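Local coordinates for protein esterase (Alcaligenes sp., PDB 2WKW) that probably hydrolyses carboxylic ester bonds, as expected of a serine esterase of the alpha/beta-hydrolase fold, at residues L67-C72 and I102-R107; L203-S208 and S297-Q302. All coordinates share one frame; numbering follows the deposited sequence. Where two conformers were deposited one is given.

After strands 13-23, 26-30 and 43-57 the chain lays down strand 65-68, runs through the loop of 67-72 and helix 88-94, and returns on strand 99-103. Contact 1 closes that beta-alpha-beta unit. After helix 185-197 it comes back as strand 200-205, on the other side of strand 65-68, and contact 2 opens there; it closes only at 297-302, in the loop between strand 283-287 and helix 306-321. The two loops follow in series, neither enclosing nor crossing the other. They meet where Ile68 N lies 2.8 Å from Leu203 O, probably hydrogen-bonded, and both reach the bound W22, whose O1 takes one backbone N-H from each contact.

Contact 1 (L67-C72 and I102-R107); sequences LIHGCC and IDQSGR. With W22 ([(2S)-4-methyl-3-oxo-2,3,4,5-tetrahydro-1H-1,4-benzodiazepin-2-yl]acetic acid), chain C.
His69 and Gln104 make the tight half of this contact. The Gln104 side chain crosses the imidazole at a slant with CG 3.3 Å from His69 CE1 and its amide plane 19° from the ring plane, while Gln104 NE2 bonds His69 O at 3.0 Å from above the carbonyl plane. His69 CG sits between backbone N and carbonyl carbon (chi1 63°), swinging the ring across to Gln104, and both ring nitrogens are gripped. Gln104 N donates almost straight to His69 NE2 at 3.0 Å, although tilted from the ring plane, and His69 ND1 donates in plane to Gly70 O at 2.8 Å. That oxygen also receives Arg107 NH1 at 2.8 Å, in the guanidinium plane, so two in-plane donors fix the Gly70 peptide. The N-H of the same peptide, Cys71 N, donates to W22 O1 at 2.9 Å, consistent with one arm of an oxyanion hole; Cys71 and Cys72 are joined by a vicinal disulfide.

The strand end is looser. Ile102 N reaches Leu67 O in a weak bond of 3.4 Å, and one water links Leu67 O, Ile102 O and, weakly, His69 N. Ile68 and Ile102 add a single apolar touch.

Asp103 OD1 forms a salt bridge with Arg109 of the second subunit, Gln104 OE1 bonds Tyr211, and Arg107 NH2 pairs with Asp175. Strands 43-57 and 200-205 flank the pair, and helix 185-197 packs against Ile68 and Ile102.

Contact 2 (L203-S208 and S297-Q302); sequences LSHSQS and SHMMMQ. With W22 ([(2S)-4-methyl-3-oxo-2,3,4,5-tetrahydro-1H-1,4-benzodiazepin-2-yl]acetic acid), chain C.
The sharp turn after strand 200-205 has the look of a nucleophile elbow, with Ser206 at its tip in a strained backbone conformation (phi 61°, psi -112°). Ser206 OG meets His298 NE2 at the edge of that imidazole, 2.6 Å away, though the modelled position of OG is doubtful. CG of His298 stands opposite its own backbone N (chi1 -176°), which carries the ring over to the serine, and His298 ND1 is bonded to Glu230. His205 packs against the same ring in an offset stack, centroids 4.4 Å apart, its NE2 above the His298 face. His205 NE2 also donates to His298 O at 2.9 Å, tilted out of the carbonyl plane. Met301 CE sits squarely over the other side of the His205 ring, 3.5 Å from its centroid, opposite Ser206 CB, and Met299 SD comes to the edge. Replacing His205 by alanine would probably leave His298 O without this donor, Met301 CE without a face to cover and the His298 ring without its stacking partner. Gln207 N donates to W22 O1 at 3.0 Å. Serine, glutamate and histidine in this chain order, beside a backbone N-H pocket, match the catalytic triad and oxyanion hole of alpha/beta-hydrolases.

Contact 1 (L67-C72 and I102-R107)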
# COMPACT_ATOMS: atom_id res chain seq x y z
N LEU A 67 -13.84 -3.57 1.12
CA LEU A 67 -13.83 -2.16 0.74
C LEU A 67 -12.93 -1.94 -0.48
O LEU A 67 -11.76 -2.32 -0.48
CB LEU A 67 -13.42 -1.27 1.92
CG LEU A 67 -14.30 -1.21 3.18
CD1 LEU A 67 -14.04 -2.38 4.11
CD2 LEU A 67 -14.07 0.10 3.93
N ILE A 68 -13.50 -1.33 -1.52
CA ILE A 68 -12.90 -1.24 -2.86
C ILE A 68 -12.78 0.22 -3.33
O ILE A 68 -13.78 0.86 -3.69
CB ILE A 68 -13.72 -2.06 -3.88
CG1 ILE A 68 -13.92 -3.49 -3.35
CG2 ILE A 68 -13.03 -2.09 -5.24
CD1 ILE A 68 -15.18 -4.22 -3.91
N HIS A 69 -11.55 0.75 -3.35
CA HIS A 69 -11.34 2.18 -3.66
C HIS A 69 -11.55 2.45 -5.16
O HIS A 69 -11.60 1.50 -5.97
CB HIS A 69 -9.92 2.61 -3.26
CG HIS A 69 -8.85 1.89 -4.03
ND1 HIS A 69 -8.56 2.18 -5.34
CD2 HIS A 69 -8.02 0.88 -3.67
CE1 HIS A 69 -7.59 1.38 -5.77
NE2 HIS A 69 -7.25 0.58 -4.77
N GLY A 70 -11.62 3.74 -5.52
CA GLY A 70 -11.79 4.20 -6.90
C GLY A 70 -10.49 4.57 -7.60
O GLY A 70 -9.44 4.00 -7.29
N CYS A 71 -10.55 5.53 -8.53
CA CYS A 71 -9.36 5.94 -9.27
C CYS A 71 -8.43 6.73 -8.39
O CYS A 71 -8.85 7.27 -7.37
CB CYS A 71 -9.69 6.80 -10.50
SG CYS A 71 -9.66 8.58 -10.16
N CYS A 72 -7.17 6.83 -8.81
CA CYS A 72 -6.31 7.91 -8.33
C CYS A 72 -6.02 7.84 -6.84
O CYS A 72 -5.57 8.81 -6.24
CB CYS A 72 -6.99 9.23 -8.66
SG CYS A 72 -7.70 9.19 -10.33
N ILE A 102 -8.66 -3.61 0.07
CA ILE A 102 -7.78 -3.97 -1.04
C ILE A 102 -7.01 -2.76 -1.59
O ILE A 102 -7.41 -1.63 -1.39
CB ILE A 102 -8.57 -4.63 -2.22
CG1 ILE A 102 -9.44 -3.58 -2.95
CG2 ILE A 102 -9.45 -5.79 -1.68
CD1 ILE A 102 -9.69 -3.86 -4.44
N ASP A 103 -5.90 -3.05 -2.28
CA ASP A 103 -5.43 -2.20 -3.37
C ASP A 103 -5.82 -2.89 -4.69
O ASP A 103 -5.49 -4.07 -4.88
CB ASP A 103 -3.91 -1.99 -3.29
CG ASP A 103 -3.53 -0.99 -2.21
OD1 ASP A 103 -4.47 -0.34 -1.69
OD2 ASP A 103 -2.33 -0.84 -1.87
N GLN A 104 -6.51 -2.17 -5.58
CA GLN A 104 -6.87 -2.76 -6.91
C GLN A 104 -5.63 -3.34 -7.58
O GLN A 104 -4.51 -2.84 -7.34
CB GLN A 104 -7.42 -1.70 -7.86
CG GLN A 104 -8.80 -1.18 -7.56
CD GLN A 104 -9.33 -0.30 -8.70
OE1 GLN A 104 -9.09 -0.58 -9.89
NE2 GLN A 104 -10.01 0.77 -8.35
N SER A 105 -5.81 -4.35 -8.43
CA SER A 105 -4.75 -4.79 -9.34
C SER A 105 -4.14 -3.54 -10.00
O SER A 105 -4.86 -2.62 -10.43
CB SER A 105 -5.29 -5.73 -10.43
OG SER A 105 -5.90 -6.91 -9.88
N GLY A 106 -2.82 -3.51 -10.07
CA GLY A 106 -2.11 -2.40 -10.72
C GLY A 106 -2.11 -1.07 -9.98
O GLY A 106 -1.82 -0.02 -10.58
N ARG A 107 -2.43 -1.10 -8.69
CA ARG A 107 -2.42 0.13 -7.87
C ARG A 107 -1.81 -0.12 -6.51
O ARG A 107 -1.93 -1.21 -5.97
CB ARG A 107 -3.86 0.67 -7.68
CG ARG A 107 -3.92 2.15 -7.15
CD ARG A 107 -3.99 3.14 -8.32
NE ARG A 107 -5.01 2.73 -9.30
CZ ARG A 107 -6.32 2.89 -9.16
NH1 ARG A 107 -6.81 3.49 -8.09
NH2 ARG A 107 -7.16 2.43 -10.10
O1 W22 C . -12.77 7.20 -9.39
C9 W22 C . -12.92 8.42 -9.45
C10 W22 C . -13.49 9.12 -10.67
C11 W22 C . -14.21 8.16 -11.64
C12 W22 C . -15.13 8.97 -12.54
O3 W22 C . -15.65 10.03 -12.13
O2 W22 C . -15.35 8.54 -13.69
N1 W22 C . -12.61 9.23 -8.42
C8 W22 C . -12.07 8.72 -7.15
C7 W22 C . -12.80 10.67 -8.47
C4 W22 C . -11.86 11.31 -9.47
C5 W22 C . -11.77 10.92 -10.82
N2 W22 C . -12.50 9.91 -11.39
C3 W22 C . -11.06 12.34 -8.97
C2 W22 C . -10.17 12.98 -9.80
C1 W22 C . -10.06 12.61 -11.14
C6 W22 C . -10.85 11.58 -11.65
O HOH W 1 -9.90 -0.45 -1.11

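Contact 2 (L203-S208 and S297-Q302)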
# COMPACT_ATOMS: atom_id res chain seq x y z
N LEU A 203 -18.28 -3.39 -1.19
CA LEU A 203 -18.53 -1.95 -1.15
C LEU A 203 -17.48 -1.23 -1.97
O LEU A 203 -16.27 -1.30 -1.66
CB LEU A 203 -18.55 -1.45 0.32
CG LEU A 203 -18.94 0.00 0.65
CD1 LEU A 203 -19.36 0.15 2.13
CD2 LEU A 203 -17.81 0.96 0.35
N SER A 204 -17.92 -0.53 -3.01
CA SER A 204 -16.98 0.06 -3.98
C SER A 204 -17.29 1.54 -4.20
O SER A 204 -18.24 2.08 -3.61
CB SER A 204 -17.03 -0.73 -5.30
OG SER A 204 -18.26 -0.52 -5.96
N HIS A 205 -16.49 2.21 -5.02
CA HIS A 205 -16.50 3.67 -5.08
C HIS A 205 -16.08 4.16 -6.46
O HIS A 205 -15.00 3.81 -6.93
CB HIS A 205 -15.54 4.26 -4.02
CG HIS A 205 -15.55 5.76 -3.96
ND1 HIS A 205 -14.40 6.51 -3.88
CD2 HIS A 205 -16.59 6.64 -3.96
CE1 HIS A 205 -14.73 7.80 -3.84
NE2 HIS A 205 -16.04 7.90 -3.87
N SER A 206 -16.95 4.97 -7.08
CA SER A 206 -16.57 5.79 -8.23
C SER A 206 -16.09 4.92 -9.41
O SER A 206 -16.88 4.16 -9.97
CB SER A 206 -15.53 6.83 -7.80
OG SER A 206 -15.54 7.95 -8.68
N GLN A 207 -14.80 4.99 -9.75
CA GLN A 207 -14.21 4.12 -10.78
C GLN A 207 -14.57 2.63 -10.59
O GLN A 207 -14.92 1.95 -11.55
CB GLN A 207 -12.68 4.30 -10.80
CG GLN A 207 -11.93 3.34 -11.72
CD GLN A 207 -10.44 3.38 -11.44
OE1 GLN A 207 -9.98 2.81 -10.45
NE2 GLN A 207 -9.69 4.09 -12.29
N SER A 208 -14.47 2.14 -9.37
CA SER A 208 -14.77 0.75 -9.07
C SER A 208 -16.27 0.50 -8.76
O SER A 208 -16.65 -0.61 -8.43
CB SER A 208 -13.90 0.24 -7.91
OG SER A 208 -14.27 0.89 -6.70
N SER A 297 -19.56 15.33 -0.04
CA SER A 297 -18.77 15.36 -1.27
C SER A 297 -18.68 13.95 -1.84
O SER A 297 -19.28 13.01 -1.29
CB SER A 297 -17.36 15.86 -0.93
OG SER A 297 -16.65 14.88 -0.18
N HIS A 298 -17.91 13.80 -2.92
CA HIS A 298 -17.65 12.49 -3.56
C HIS A 298 -16.84 11.59 -2.62
O HIS A 298 -16.94 10.35 -2.67
CB HIS A 298 -16.90 12.71 -4.89
CG HIS A 298 -16.66 11.46 -5.67
ND1 HIS A 298 -17.68 10.60 -6.03
CD2 HIS A 298 -15.52 10.91 -6.17
CE1 HIS A 298 -17.19 9.58 -6.70
NE2 HIS A 298 -15.88 9.75 -6.81
N MET A 299 -16.07 12.23 -1.74
CA MET A 299 -15.24 11.52 -0.76
C MET A 299 -15.99 11.42 0.56
O MET A 299 -15.43 11.77 1.61
CB MET A 299 -13.92 12.25 -0.56
CG MET A 299 -13.06 12.32 -1.82
SD MET A 299 -12.62 10.68 -2.46
CE MET A 299 -11.48 10.10 -1.19
N MET A 300 -17.23 10.94 0.51
CA MET A 300 -18.13 10.98 1.68
C MET A 300 -17.64 10.11 2.85
O MET A 300 -17.97 10.40 4.01
CB MET A 300 -19.58 10.59 1.28
CG MET A 300 -19.74 9.14 0.82
SD MET A 300 -21.44 8.78 0.33
CE MET A 300 -21.57 9.81 -1.14
N MET A 301 -16.83 9.09 2.55
CA MET A 301 -16.20 8.26 3.58
C MET A 301 -15.15 9.02 4.39
O MET A 301 -14.70 8.53 5.45
CB MET A 301 -15.61 6.96 2.99
CG MET A 301 -14.32 7.11 2.12
SD MET A 301 -14.45 8.11 0.61
CE MET A 301 -15.42 6.99 -0.42
N GLN A 302 -14.76 10.20 3.90
CA GLN A 302 -13.76 11.07 4.58
C GLN A 302 -14.36 12.36 5.16
O GLN A 302 -13.67 13.11 5.86
CB GLN A 302 -12.63 11.44 3.62
CG GLN A 302 -11.81 10.21 3.15
CD GLN A 302 -10.71 10.52 2.15
OE1 GLN A 302 -10.50 11.68 1.74
NE2 GLN A 302 -9.97 9.49 1.76
O1 W22 C . -12.77 7.20 -9.39
C9 W22 C . -12.92 8.42 -9.45
C10 W22 C . -13.49 9.12 -10.67
C11 W22 C . -14.21 8.16 -11.64
C12 W22 C . -15.13 8.97 -12.54
O3 W22 C . -15.65 10.03 -12.13
O2 W22 C . -15.35 8.54 -13.69
N1 W22 C . -12.61 9.23 -8.42
C8 W22 C . -12.07 8.72 -7.15
C7 W22 C . -12.80 10.67 -8.47
C4 W22 C . -11.86 11.31 -9.47
C5 W22 C . -11.77 10.92 -10.82
N2 W22 C . -12.50 9.91 -11.39
C3 W22 C . -11.06 12.34 -8.97
C2 W22 C . -10.17 12.98 -9.80
C1 W22 C . -10.06 12.61 -11.14
C6 W22 C . -10.85 11.58 -11.65